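Long-range contact in putative oxidoreductase with NAD(P)-binding Rossmann-fold domain (Clostridium difficile, PDB 3UUW), which is a putative oxidoreductase of the GFO_IDH_MocA family that probably binds NAD(P) through its Rossmann-fold domain: residues C69-S74 with H92-K97. Residues are numbered along the deposited sequence; the frame is centred on the assembly and turned at random.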
loop_
_atom_site.group_PDB
_atom_site.type_symbol
_atom_site.label_atom_id
_atom_site.label_comp_id
_atom_site.label_asym_id
_atom_site.label_seq_id
_atom_site.Cartn_x
_atom_site.Cartn_y
_atom_site.Cartn_z
ATOM N N CYS A 69 -41.844 -10.662 -13.892
ATOM C CA CYS A 69 -41.080 -10.291 -12.707
ATOM C C CYS A 69 -40.824 -8.791 -12.680
ATOM O O CYS A 69 -40.864 -8.112 -13.720
ATOM C CB CYS A 69 -39.761 -11.059 -12.652
ATOM S SG CYS A 69 -38.552 -10.632 -13.947
ATOM N N ILE A 70 -40.547 -8.289 -11.482
ATOM C CA ILE A 70 -40.333 -6.880 -11.241
ATOM C C ILE A 70 -39.138 -6.674 -10.327
ATOM O O ILE A 70 -38.992 -7.377 -9.318
ATOM C CB ILE A 70 -41.559 -6.251 -10.539
ATOM C CG1 ILE A 70 -42.819 -6.343 -11.422
ATOM C CG2 ILE A 70 -41.282 -4.787 -10.101
ATOM C CD1 ILE A 70 -42.879 -5.364 -12.556
ATOM N N PHE A 71 -38.297 -5.708 -10.696
ATOM C CA PHE A 71 -37.245 -5.151 -9.827
ATOM C C PHE A 71 -37.864 -3.904 -9.188
ATOM O O PHE A 71 -38.289 -2.971 -9.882
ATOM C CB PHE A 71 -35.975 -4.791 -10.630
ATOM C CG PHE A 71 -35.080 -5.961 -10.903
ATOM C CD1 PHE A 71 -35.378 -6.869 -11.893
ATOM C CD2 PHE A 71 -33.912 -6.127 -10.182
ATOM C CE1 PHE A 71 -34.557 -7.943 -12.139
ATOM C CE2 PHE A 71 -33.084 -7.209 -10.425
ATOM C CZ PHE A 71 -33.405 -8.106 -11.391
ATOM N N LEU A 72 -37.978 -3.942 -7.867
ATOM C CA LEU A 72 -38.594 -2.884 -7.074
ATOM C C LEU A 72 -37.548 -2.125 -6.253
ATOM O O LEU A 72 -36.877 -2.687 -5.379
ATOM C CB LEU A 72 -39.637 -3.512 -6.142
ATOM C CG LEU A 72 -40.326 -2.572 -5.189
ATOM C CD1 LEU A 72 -41.129 -1.517 -5.929
ATOM C CD2 LEU A 72 -41.233 -3.387 -4.263
ATOM N N HIS A 73 -37.415 -0.838 -6.539
ATOM C CA HIS A 73 -36.381 -0.019 -5.894
ATOM C C HIS A 73 -36.998 1.175 -5.217
ATOM O O HIS A 73 -36.406 2.245 -5.186
ATOM C CB HIS A 73 -35.320 0.427 -6.922
ATOM C CG HIS A 73 -34.806 -0.685 -7.778
ATOM N ND1 HIS A 73 -34.043 -1.724 -7.282
ATOM C CD2 HIS A 73 -34.957 -0.930 -9.098
ATOM C CE1 HIS A 73 -33.766 -2.567 -8.257
ATOM N NE2 HIS A 73 -34.303 -2.109 -9.373
ATOM N N SER A 74 -38.183 0.981 -4.654
ATOM C CA SER A 74 -38.907 2.056 -3.949
ATOM C C SER A 74 -38.476 2.188 -2.491
ATOM O O SER A 74 -37.713 1.378 -1.972
ATOM C CB SER A 74 -40.415 1.810 -4.027
ATOM O OG SER A 74 -40.788 0.676 -3.267
ATOM N N HIS A 92 -42.908 -12.380 -9.938
ATOM C CA HIS A 92 -41.765 -12.565 -9.034
ATOM C C HIS A 92 -41.250 -11.185 -8.690
ATOM O O HIS A 92 -41.350 -10.243 -9.500
ATOM C CB HIS A 92 -40.629 -13.328 -9.698
ATOM C CG HIS A 92 -41.018 -14.658 -10.248
ATOM N ND1 HIS A 92 -41.039 -15.806 -9.484
ATOM C CD2 HIS A 92 -41.395 -15.026 -11.489
ATOM C CE1 HIS A 92 -41.403 -16.823 -10.238
ATOM N NE2 HIS A 92 -41.626 -16.380 -11.459
ATOM N N VAL A 93 -40.676 -11.033 -7.501
ATOM C CA VAL A 93 -40.236 -9.713 -7.064
ATOM C C VAL A 93 -38.840 -9.721 -6.486
ATOM O O VAL A 93 -38.524 -10.546 -5.628
ATOM C CB VAL A 93 -41.179 -9.159 -6.008
ATOM C CG1 VAL A 93 -40.678 -7.780 -5.487
ATOM C CG2 VAL A 93 -42.582 -9.034 -6.589
ATOM N N TYR A 94 -37.993 -8.868 -7.044
ATOM C CA TYR A 94 -36.702 -8.533 -6.450
ATOM C C TYR A 94 -36.840 -7.153 -5.815
ATOM O O TYR A 94 -37.300 -6.206 -6.461
ATOM C CB TYR A 94 -35.607 -8.503 -7.508
ATOM C CG TYR A 94 -34.244 -8.059 -7.014
ATOM C CD1 TYR A 94 -33.941 -6.691 -6.806
ATOM C CD2 TYR A 94 -33.245 -9.000 -6.740
ATOM C CE1 TYR A 94 -32.683 -6.295 -6.354
ATOM C CE2 TYR A 94 -31.990 -8.611 -6.291
ATOM C CZ TYR A 94 -31.715 -7.262 -6.096
ATOM O OH TYR A 94 -30.451 -6.904 -5.657
ATOM N N VAL A 95 -36.454 -7.024 -4.552
ATOM C CA VAL A 95 -36.579 -5.734 -3.845
ATOM C C VAL A 95 -35.291 -5.434 -3.073
ATOM O O VAL A 95 -34.640 -6.338 -2.548
ATOM C CB VAL A 95 -37.835 -5.741 -2.887
ATOM C CG1 VAL A 95 -37.650 -6.764 -1.755
ATOM C CG2 VAL A 95 -38.088 -4.410 -2.318
ATOM N N ASP A 96 -34.913 -4.160 -3.013
ATOM C CA ASP A 96 -33.795 -3.768 -2.157
ATOM C C ASP A 96 -34.124 -4.009 -0.693
ATOM O O ASP A 96 -35.307 -4.058 -0.295
ATOM C CB ASP A 96 -33.413 -2.323 -2.379
ATOM C CG ASP A 96 -32.604 -2.157 -3.639
ATOM O OD1 ASP A 96 -31.515 -2.807 -3.758
ATOM O OD2 ASP A 96 -33.051 -1.396 -4.507
ATOM N N LYS A 97 -33.075 -4.181 0.103
ATOM C CA LYS A 97 -33.236 -4.413 1.525
ATOM C C LYS A 97 -33.737 -3.150 2.212
ATOM O O LYS A 97 -33.533 -2.042 1.698
ATOM C CB LYS A 97 -31.925 -4.926 2.159
ATOM C CG LYS A 97 -30.599 -4.179 1.863
ATOM C CD LYS A 97 -30.502 -2.795 2.500
ATOM C CE LYS A 97 -30.699 -1.706 1.483
ATOM N NZ LYS A 97 -30.790 -0.365 2.099
#
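Strands 69-72 and 92-95 run parallel, 16° apart in direction, and are joined by alternating bonds: Ile70 N gives to His92 O, Tyr94 N to Ile70 O and Leu72 N to Tyr94 O, the last at 2.7 Å, before a weak, longer bond from Asp96 N to Leu72 O. On the face shared by Cys69, Phe71, His92 and Tyr94, the two six-membered rings meet obliquely, their planes at 34° and CD2 of Phe71 3.4 Å from CD1 of Tyr94. Tyr94 CB sits over one face of the Phe71 ring as a CH-pi contact, while Phe71 CE2 lies above the Tyr94 ring. Helix 269-281 covers this face. On the reverse, Leu72 and Val95 lie alongside each other, Leu72 CD2 3.8 Å from Val95 CG2, and pack on helix 79-88, the crossover helix of the beta-alpha-beta unit that links these adjacent inner strands of the parallel Rossmann sheet. Next along both chains, His73 ND1 donates to Asp96 OD2 over 3.0 Å. The carboxylate oxygen lies close to the imidazole plane, yet the nitrogen approaches it from above the carboxylate plane. With CG beside its own backbone N (chi1 -49°), the His73 ring reaches across to Asp96. Tyr22 stacks on that imidazole, and its hydroxyl hydrogen-bonds both Asp96 OD1 and Tyr94 OH, so each carboxylate oxygen of Asp96 has a partner.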